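Local atomic coordinates of carboxyvinyl-carboxyphosphonate phosphorylmutase (Bacillus anthracis, PDB entry 4IQD), a protein that belongs to the phosphoenolpyruvate phosphomutase family of TIM-barrel proteins and holds pyruvic acid at the mouth of its barrel in this model. Residues 54-59 with 242-247; 92-97 with 116-121; 122-127 with 163-168. All blocks are in the same frame, centred on the assembly; numbering follows the deposited sequence.

Contact 1 (54-59 with 242-247); sequences YLSGAA and YPVTSL. With PYR (pyruvic acid), chain C.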
loop_
_atom_site.group_PDB
_atom_site.type_symbol
_atom_site.label_atom_id
_atom_site.label_comp_id
_atom_site.label_asym_id
_atom_site.label_seq_id
_atom_site.Cartn_x
_atom_site.Cartn_y
_atom_site.Cartn_z
ATOM N N TYR A 54 9.924 -5.903 -8.538
ATOM C CA TYR A 54 9.543 -7.207 -8.024
ATOM C C TYR A 54 8.326 -7.095 -7.121
ATOM O O TYR A 54 8.256 -6.222 -6.261
ATOM C CB TYR A 54 10.713 -7.820 -7.252
ATOM C CG TYR A 54 10.500 -9.242 -6.785
ATOM C CD1 TYR A 54 10.477 -10.297 -7.689
ATOM C CD2 TYR A 54 10.352 -9.536 -5.436
ATOM C CE1 TYR A 54 10.297 -11.603 -7.264
ATOM C CE2 TYR A 54 10.176 -10.839 -5.004
ATOM C CZ TYR A 54 10.145 -11.868 -5.920
ATOM O OH TYR A 54 9.967 -13.167 -5.492
ATOM N N LEU A 55 7.360 -7.977 -7.330
ATOM C CA LEU A 55 6.230 -8.074 -6.426
ATOM C C LEU A 55 6.312 -9.382 -5.655
ATOM O O LEU A 55 6.077 -10.453 -6.210
ATOM C CB LEU A 55 4.916 -7.993 -7.194
ATOM C CG LEU A 55 3.662 -7.965 -6.323
ATOM C CD1 LEU A 55 3.681 -6.755 -5.402
ATOM C CD2 LEU A 55 2.412 -7.971 -7.184
ATOM N N SER A 56 6.663 -9.292 -4.377
ATOM C CA SER A 56 6.813 -10.478 -3.541
ATOM C C SER A 56 5.536 -10.775 -2.774
ATOM O O SER A 56 4.863 -9.861 -2.303
ATOM C CB SER A 56 7.967 -10.295 -2.559
ATOM O OG SER A 56 7.497 -10.228 -1.225
ATOM N N GLY A 57 5.210 -12.055 -2.645
ATOM C CA GLY A 57 4.034 -12.461 -1.899
ATOM C C GLY A 57 4.148 -12.000 -0.463
ATOM O O GLY A 57 3.170 -11.571 0.150
ATOM N N ALA A 58 5.365 -12.078 0.064
ATOM C CA ALA A 58 5.647 -11.685 1.436
ATOM C C ALA A 58 5.251 -10.238 1.685
ATOM O O ALA A 58 4.448 -9.949 2.571
ATOM C CB ALA A 58 7.118 -11.890 1.747
ATOM N N ALA A 59 5.814 -9.335 0.891
ATOM C CA ALA A 59 5.550 -7.911 1.052
ATOM C C ALA A 59 4.095 -7.575 0.763
ATOM O O ALA A 59 3.492 -6.748 1.451
ATOM C CB ALA A 59 6.467 -7.100 0.162
ATOM N N TYR A 242 15.510 -7.571 -4.186
ATOM C CA TYR A 242 15.444 -7.046 -2.829
ATOM C C TYR A 242 13.960 -6.963 -2.484
ATOM O O TYR A 242 13.367 -5.886 -2.503
ATOM C CB TYR A 242 16.117 -5.670 -2.757
ATOM C CG TYR A 242 17.526 -5.654 -3.323
ATOM C CD1 TYR A 242 18.631 -5.815 -2.498
ATOM C CD2 TYR A 242 17.747 -5.487 -4.685
ATOM C CE1 TYR A 242 19.917 -5.809 -3.011
ATOM C CE2 TYR A 242 19.030 -5.481 -5.207
ATOM C CZ TYR A 242 20.108 -5.642 -4.365
ATOM O OH TYR A 242 21.383 -5.635 -4.880
ATOM N N PRO A 243 13.357 -8.123 -2.173
ATOM C CA PRO A 243 11.911 -8.371 -2.216
ATOM C C PRO A 243 11.070 -7.605 -1.208
ATOM O O PRO A 243 9.998 -7.115 -1.562
ATOM C CB PRO A 243 11.804 -9.873 -1.909
ATOM C CG PRO A 243 13.164 -10.420 -2.117
ATOM C CD PRO A 243 14.095 -9.323 -1.751
ATOM N N VAL A 244 11.528 -7.522 0.034
ATOM C CA VAL A 244 10.659 -7.069 1.113
ATOM C C VAL A 244 11.146 -5.762 1.736
ATOM O O VAL A 244 10.495 -5.191 2.612
ATOM C CB VAL A 244 10.546 -8.163 2.188
ATOM C CG1 VAL A 244 9.366 -7.906 3.105
ATOM C CG2 VAL A 244 10.391 -9.518 1.526
ATOM N N THR A 245 12.285 -5.287 1.253
ATOM C CA THR A 245 12.943 -4.115 1.805
ATOM C C THR A 245 12.018 -2.905 1.897
ATOM O O THR A 245 12.009 -2.205 2.905
ATOM C CB THR A 245 14.164 -3.732 0.957
ATOM O OG1 THR A 245 14.876 -4.916 0.581
ATOM C CG2 THR A 245 15.080 -2.815 1.733
ATOM N N SER A 246 11.231 -2.677 0.850
ATOM C CA SER A 246 10.339 -1.520 0.796
ATOM C C SER A 246 9.361 -1.491 1.967
ATOM O O SER A 246 9.095 -0.435 2.532
ATOM C CB SER A 246 9.571 -1.490 -0.529
ATOM O OG SER A 246 8.665 -2.574 -0.618
ATOM N N LEU A 247 8.838 -2.654 2.336
ATOM C CA LEU A 247 7.873 -2.742 3.425
ATOM C C LEU A 247 8.557 -2.712 4.788
ATOM O O LEU A 247 8.001 -2.190 5.756
ATOM C CB LEU A 247 7.010 -3.998 3.279
ATOM C CG LEU A 247 5.997 -4.262 4.396
ATOM C CD1 LEU A 247 4.629 -4.584 3.823
ATOM C CD2 LEU A 247 6.481 -5.392 5.293
HETATM C C PYR C . 9.897 -13.415 -0.948
HETATM O O PYR C . 9.570 -12.187 -0.639
HETATM O OXT PYR C . 9.450 -13.936 -2.066
HETATM C CA PYR C . 10.704 -14.151 -0.079
HETATM O O3 PYR C . 10.965 -15.413 -0.315
HETATM C CB PYR C . 11.291 -13.493 1.136
#

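Contact 2 (92-97 with 116-121); sequences VLVDID and AKVAAV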
loop_
_atom_site.group_PDB
_atom_site.type_symbol
_atom_site.label_atom_id
_atom_site.label_comp_id
_atom_site.label_asym_id
_atom_site.label_seq_id
_atom_site.Cartn_x
_atom_site.Cartn_y
_atom_site.Cartn_z
ATOM N N VAL A 92 7.921 -6.037 -14.608
ATOM C CA VAL A 92 7.719 -6.474 -13.240
ATOM C C VAL A 92 7.680 -7.992 -13.157
ATOM O O VAL A 92 6.903 -8.640 -13.855
ATOM C CB VAL A 92 6.420 -5.893 -12.655
ATOM C CG1 VAL A 92 6.132 -6.496 -11.294
ATOM C CG2 VAL A 92 6.520 -4.379 -12.562
ATOM N N LEU A 93 8.546 -8.542 -12.313
ATOM C CA LEU A 93 8.548 -9.962 -11.998
ATOM C C LEU A 93 7.655 -10.211 -10.793
ATOM O O LEU A 93 7.864 -9.644 -9.718
ATOM C CB LEU A 93 9.971 -10.440 -11.708
ATOM C CG LEU A 93 10.178 -11.810 -11.064
ATOM C CD1 LEU A 93 9.713 -12.943 -11.972
ATOM C CD2 LEU A 93 11.641 -11.978 -10.705
ATOM N N VAL A 94 6.657 -11.061 -10.979
ATOM C CA VAL A 94 5.686 -11.323 -9.935
ATOM C C VAL A 94 5.828 -12.723 -9.363
ATOM O O VAL A 94 5.778 -13.712 -10.088
ATOM C CB VAL A 94 4.259 -11.142 -10.458
ATOM C CG1 VAL A 94 3.252 -11.558 -9.402
ATOM C CG2 VAL A 94 4.041 -9.702 -10.884
ATOM N N ASP A 95 6.010 -12.789 -8.051
ATOM C CA ASP A 95 6.008 -14.050 -7.334
ATOM C C ASP A 95 4.593 -14.608 -7.320
ATOM O O ASP A 95 3.720 -14.089 -6.625
ATOM C CB ASP A 95 6.504 -13.831 -5.904
ATOM C CG ASP A 95 6.429 -15.088 -5.052
ATOM O OD1 ASP A 95 6.323 -16.199 -5.615
ATOM O OD2 ASP A 95 6.491 -14.966 -3.810
ATOM N N ILE A 96 4.363 -15.670 -8.085
ATOM C CA ILE A 96 3.044 -16.288 -8.117
ATOM C C ILE A 96 2.968 -17.580 -7.302
ATOM O O ILE A 96 2.092 -18.411 -7.532
ATOM C CB ILE A 96 2.568 -16.550 -9.562
ATOM C CG1 ILE A 96 3.454 -17.589 -10.249
ATOM C CG2 ILE A 96 2.551 -15.249 -10.353
ATOM C CD1 ILE A 96 2.830 -18.189 -11.487
ATOM N N ASP A 97 3.872 -17.728 -6.338
ATOM C CA ASP A 97 3.938 -18.934 -5.510
ATOM C C ASP A 97 3.993 -20.202 -6.359
ATOM O O ASP A 97 4.954 -20.422 -7.093
ATOM C CB ASP A 97 2.759 -18.999 -4.532
ATOM C CG ASP A 97 2.772 -17.868 -3.522
ATOM O OD1 ASP A 97 3.864 -17.345 -3.225
ATOM O OD2 ASP A 97 1.685 -17.506 -3.018
ATOM N N ALA A 116 -2.346 -8.066 -17.019
ATOM C CA ALA A 116 -1.811 -6.985 -16.197
ATOM C C ALA A 116 -0.525 -6.413 -16.788
ATOM O O ALA A 116 0.073 -5.502 -16.217
ATOM C CB ALA A 116 -1.572 -7.469 -14.774
ATOM N N LYS A 117 -0.119 -6.955 -17.934
ATOM C CA LYS A 117 1.123 -6.581 -18.611
ATOM C C LYS A 117 2.347 -6.917 -17.767
ATOM O O LYS A 117 3.369 -6.235 -17.836
ATOM C CB LYS A 117 1.121 -5.102 -19.015
ATOM C CG LYS A 117 -0.059 -4.708 -19.886
ATOM C CD LYS A 117 -0.433 -3.247 -19.683
ATOM C CE LYS A 117 0.556 -2.317 -20.357
ATOM N NZ LYS A 117 0.365 -2.288 -21.836
ATOM N N VAL A 118 2.233 -7.970 -16.967
ATOM C CA VAL A 118 3.365 -8.464 -16.201
ATOM C C VAL A 118 4.408 -9.008 -17.169
ATOM O O VAL A 118 4.070 -9.698 -18.130
ATOM C CB VAL A 118 2.935 -9.567 -15.217
ATOM C CG1 VAL A 118 4.132 -10.179 -14.543
ATOM C CG2 VAL A 118 1.980 -9.002 -14.181
ATOM N N ALA A 119 5.672 -8.679 -16.922
ATOM C CA ALA A 119 6.761 -9.110 -17.793
ATOM C C ALA A 119 7.243 -10.531 -17.500
ATOM O O ALA A 119 7.637 -11.250 -18.414
ATOM C CB ALA A 119 7.921 -8.134 -17.707
ATOM N N ALA A 120 7.212 -10.925 -16.228
ATOM C CA ALA A 120 7.726 -12.230 -15.806
ATOM C C ALA A 120 7.052 -12.728 -14.533
ATOM O O ALA A 120 6.544 -11.938 -13.742
ATOM C CB ALA A 120 9.230 -12.162 -15.602
ATOM N N VAL A 121 7.056 -14.044 -14.337
ATOM C CA VAL A 121 6.488 -14.640 -13.133
ATOM C C VAL A 121 7.434 -15.649 -12.503
ATOM O O VAL A 121 8.184 -16.335 -13.199
ATOM C CB VAL A 121 5.142 -15.338 -13.412
ATOM C CG1 VAL A 121 4.051 -14.309 -13.686
ATOM C CG2 VAL A 121 5.274 -16.327 -14.567
HETATM O O HOH W 1 5.639 -5.626 -16.407
#

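Contact 3 (122-127 with 163-168); sequences QIEDQQ and VARTDA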
loop_
_atom_site.group_PDB
_atom_site.type_symbol
_atom_site.label_atom_id
_atom_site.label_comp_id
_atom_site.label_asym_id
_atom_site.label_seq_id
_atom_site.Cartn_x
_atom_site.Cartn_y
_atom_site.Cartn_z
ATOM N N GLN A 122 7.388 -15.730 -11.177
ATOM C CA GLN A 122 8.199 -16.678 -10.430
ATOM C C GLN A 122 7.323 -17.751 -9.815
ATOM O O GLN A 122 6.454 -17.461 -8.998
ATOM C CB GLN A 122 8.976 -15.973 -9.325
ATOM C CG GLN A 122 9.583 -16.924 -8.313
ATOM C CD GLN A 122 9.915 -16.246 -7.002
ATOM O OE1 GLN A 122 10.559 -15.199 -6.976
ATOM N NE2 GLN A 122 9.468 -16.838 -5.902
ATOM N N ILE A 123 7.568 -18.994 -10.210
ATOM C CA ILE A 123 6.803 -20.123 -9.709
ATOM C C ILE A 123 7.753 -21.089 -9.004
ATOM O O ILE A 123 8.904 -21.238 -9.408
ATOM C CB ILE A 123 6.037 -20.824 -10.853
ATOM C CG1 ILE A 123 5.070 -21.875 -10.311
ATOM C CG2 ILE A 123 6.993 -21.446 -11.856
ATOM C CD1 ILE A 123 4.337 -22.617 -11.401
ATOM N N GLU A 124 7.274 -21.727 -7.940
ATOM C CA GLU A 124 8.136 -22.543 -7.090
ATOM C C GLU A 124 7.670 -23.989 -6.955
ATOM O O GLU A 124 6.505 -24.304 -7.199
ATOM C CB GLU A 124 8.261 -21.907 -5.704
ATOM C CG GLU A 124 6.973 -21.891 -4.901
ATOM C CD GLU A 124 7.050 -20.962 -3.703
ATOM O OE1 GLU A 124 6.389 -21.245 -2.681
ATOM O OE2 GLU A 124 7.768 -19.944 -3.783
ATOM N N ASP A 125 8.596 -24.861 -6.559
ATOM C CA ASP A 125 8.299 -26.283 -6.391
ATOM C C ASP A 125 7.902 -26.651 -4.964
ATOM O O ASP A 125 7.790 -27.828 -4.632
ATOM C CB ASP A 125 9.465 -27.161 -6.866
ATOM C CG ASP A 125 10.780 -26.844 -6.166
ATOM O OD1 ASP A 125 10.801 -25.993 -5.254
ATOM O OD2 ASP A 125 11.800 -27.465 -6.531
ATOM N N GLN A 126 7.693 -25.644 -4.125
ATOM C CA GLN A 126 7.174 -25.880 -2.788
ATOM C C GLN A 126 5.803 -26.513 -2.906
ATOM O O GLN A 126 5.091 -26.285 -3.881
ATOM C CB GLN A 126 7.082 -24.571 -2.005
ATOM C CG GLN A 126 8.347 -24.202 -1.251
ATOM C CD GLN A 126 8.316 -24.661 0.194
ATOM O OE1 GLN A 126 7.290 -25.132 0.685
ATOM N NE2 GLN A 126 9.441 -24.520 0.885
ATOM N N GLN A 127 5.437 -27.322 -1.922
ATOM C CA GLN A 127 4.147 -27.990 -1.950
ATOM C C GLN A 127 3.170 -27.226 -1.071
ATOM O O GLN A 127 3.397 -27.061 0.125
ATOM C CB GLN A 127 4.286 -29.443 -1.496
ATOM C CG GLN A 127 3.173 -30.355 -1.980
ATOM C CD GLN A 127 2.065 -30.504 -0.966
ATOM O OE1 GLN A 127 2.176 -31.288 -0.023
ATOM N NE2 GLN A 127 0.986 -29.751 -1.148
ATOM N N VAL A 163 10.623 -17.403 -14.398
ATOM C CA VAL A 163 11.658 -17.714 -13.428
ATOM C C VAL A 163 11.157 -18.838 -12.530
ATOM O O VAL A 163 10.069 -18.750 -11.968
ATOM C CB VAL A 163 12.020 -16.485 -12.574
ATOM C CG1 VAL A 163 12.981 -16.872 -11.464
ATOM C CG2 VAL A 163 12.615 -15.390 -13.448
ATOM N N ALA A 164 11.943 -19.905 -12.412
ATOM C CA ALA A 164 11.552 -21.044 -11.590
ATOM C C ALA A 164 12.348 -21.109 -10.289
ATOM O O ALA A 164 13.578 -21.132 -10.301
ATOM C CB ALA A 164 11.699 -22.341 -12.371
ATOM N N ARG A 165 11.639 -21.139 -9.168
ATOM C CA ARG A 165 12.283 -21.224 -7.866
ATOM C C ARG A 165 12.302 -22.655 -7.359
ATOM O O ARG A 165 11.314 -23.376 -7.475
ATOM C CB ARG A 165 11.564 -20.342 -6.849
ATOM C CG ARG A 165 12.177 -20.406 -5.463
ATOM C CD ARG A 165 11.209 -19.933 -4.403
ATOM N NE ARG A 165 11.814 -19.943 -3.078
ATOM C CZ ARG A 165 11.844 -18.891 -2.268
ATOM N NH1 ARG A 165 11.295 -17.746 -2.646
ATOM N NH2 ARG A 165 12.416 -18.987 -1.076
ATOM N N THR A 166 13.429 -23.071 -6.796
ATOM C CA THR A 166 13.506 -24.387 -6.179
ATOM C C THR A 166 14.087 -24.297 -4.769
ATOM O O THR A 166 15.088 -23.620 -4.538
ATOM C CB THR A 166 14.294 -25.394 -7.053
ATOM O OG1 THR A 166 14.378 -26.654 -6.379
ATOM C CG2 THR A 166 15.696 -24.884 -7.353
ATOM N N ASP A 167 13.434 -24.960 -3.821
ATOM C CA ASP A 167 13.916 -24.991 -2.444
ATOM C C ASP A 167 14.594 -26.317 -2.136
ATOM O O ASP A 167 14.695 -26.714 -0.978
ATOM C CB ASP A 167 12.765 -24.758 -1.463
ATOM C CG ASP A 167 12.337 -23.306 -1.397
ATOM O OD1 ASP A 167 12.787 -22.596 -0.477
ATOM O OD2 ASP A 167 11.550 -22.875 -2.265
ATOM N N ALA A 168 15.071 -26.985 -3.184
ATOM C CA ALA A 168 15.592 -28.350 -3.076
ATOM C C ALA A 168 16.970 -28.472 -2.426
ATOM O O ALA A 168 17.330 -29.542 -1.950
ATOM C CB ALA A 168 15.593 -29.027 -4.440
#

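Contact 1 (54-59 with 242-247)
Tyr54 leans across Pro243 where the end of a barrel strand meets the turn leading into helix 245-264. Its CB points toward that turn, and with CG anti to the backbone N (chi1 -174°) the ring is carried out to the proline. CD1, on one flank of the ring, turns to the neighbouring strand 92-95, while CD2 on the other flank meets Pro243 CA and CB. Further out, CE2 makes the closest approach to the proline, 3.6 Å from Pro243 CB, with the two side chains crossing at a slant. At the tip, Tyr54 OH bonds to Gln122, and OXT of the pyruvic acid lies 3.5 Å from OH, near the plane of the ring at its edge.

The other carboxylate oxygen of the ligand is gripped by Ser56, whose OG donates a 2.9 Å hydrogen bond to PYR O. The same OG is the N-cap acceptor of the helix starting at Gly57: Ala59 N reaches Ser56 OG at 2.8 Å with a nearly straight bond of 177°. The serine oxygen is thereby held between helix start and ligand. Around PYR O the wall is apolar, with Ala58 CB at 3.4 Å and Val244 CG2 at 3.5 Å, and these two methyls touch each other as well. Behind them Ala59 CB packs on Val244 CG1, and Leu247 CD1 rests on Ala59 O.

Strand 53-55 lies beside strand 92-95, helix 74-88 covers Leu55 on its far side, and residues of the second subunit pack against the start of helix 245-264.

Contact 2 (92-97 with 116-121)
Val94 N donates to Ala120 O at 2.9 Å and 163° between these two parallel strands. The bonding one step earlier is looser: Val92 O accepts two weak bonds, from Ala119 N and from Ala120 N, both 3.3 Å long, just before the bridged pairs Leu93-Ala120 and Val94-Val121. Two CA-H...O contacts support the pairing, Leu93 CA to Ala120 O and Val121 CA to Val94 O.

A water extends the polar contact at the start of the strand. It accepts from Val92 N at 2.9 Å and donates to Lys117 O, tying the strand's first amide to the Schellman turn that ends helix 103-115.

The apolar contacts fall on both faces of the sheet. On the face of Leu93 and Ala120, the end of Leu93 reaches across to the partner strand, CD1 lying 3.6 Å from Val121 C and touching Ala120 CB. On the face of Val94 and Val121, Val94 CG2 meets Val118 CG1 at 3.7 Å, the two valines crossing at about a right angle. Beyond the strand end, Ile96 holds CG1 between its backbone N and carbonyl carbon (chi1 66°), and CG2, beside the backbone N, touches Val121 CG1 at 3.8 Å. Met113 of helix 103-115 covers Ile96, Val118 and Val121, as expected in a beta-alpha-beta unit.

At the end of the strand, Asp95 OD1 accepts from Asp97 N in an Asx turn, and OD2 makes a weak bond to Gly57 N. Because backbone bonds and apolar side chains on both faces hold the strand pair, the pairing makes no call on the carboxylate of Asp95, which points away from the partner strand and can serve the pyruvic acid pocket instead.

Contact 3 (122-127 with 163-168)
Ile123 sits between Val163 and Arg165 in parallel pairing, its N donating to Val163 O and its O receiving Arg165 N at 2.7 Å and 173°, while the strand axes lie 31° apart in direction. Asp125 N adds a more bent bond to Arg165 O, so the pairing runs on past the end of strand 120-124.

There the side chain of Asp125 takes over. With CG tucked between its backbone N and carbonyl carbon (chi1 57°), the carboxylate reaches across to the other segment and is held by both oxygens. OD2 receives Thr166 OG1 at 2.7 Å on its syn side, somewhat out of the carboxylate plane, and OD1 uses its syn lone pair for Asp167 N at 3.2 Å. Thr166 OG1 accepts in turn from Ala168 N in an ST turn, and Tyr184 gives Asp125 OD2 a further bond. The carboxylate thus pins the loop after strand 161-166 at the C-terminal end of the barrel, where TIM-barrel proteins place their ligand sites; helix 143-156 makes the crossover between these two strands.

On the face of Gln122, Glu124 and Arg165, the arginine runs extended from CG to NE. Glu124 lies alongside it, pointing the same way, with OE2 3.5 Å from Arg165 CD; that oxygen is well out of the guanidinium plane, no N-H points at it, and any attraction is probably one of charge alone. The salt bridge to NE comes from Asp167, whose OD2 stands 3.1 Å from Arg165 NE. Glu195 pairs with Arg165 NH2, and NH1 gives the pyruvic acid a weak hydrogen bond. Gln122 NE2 approaches the guanidinium edge in its plane, 3.8 Å from Arg165 NH1, while Gln122 OE1 is taken by Tyr54. Gln126 CG packs against Asp167 OD2.

How the contacts relate
Contacts 2 and 3 follow one another along the chain, and both fall within the long span between the two segments of contact 1. Strands 53-55, 92-95, 120-124 and 161-166 are successive neighbours in one parallel sheet; contacts 2 and 3 share strand 120-124. Centres lie about 13 Å apart for contacts 1 and 2, about 14 Å for 2 and 3, and about 17 Å for 1 and 3. Leu55 N and Leu93 O (3.0 Å) probably bond between contacts 1 and 2, as do Val94 O and Gln122 N (2.8 Å) between 2 and 3. Together the three contacts bring Ser56, Asp95 and Arg165 to one pyruvic acid pocket of the barrel.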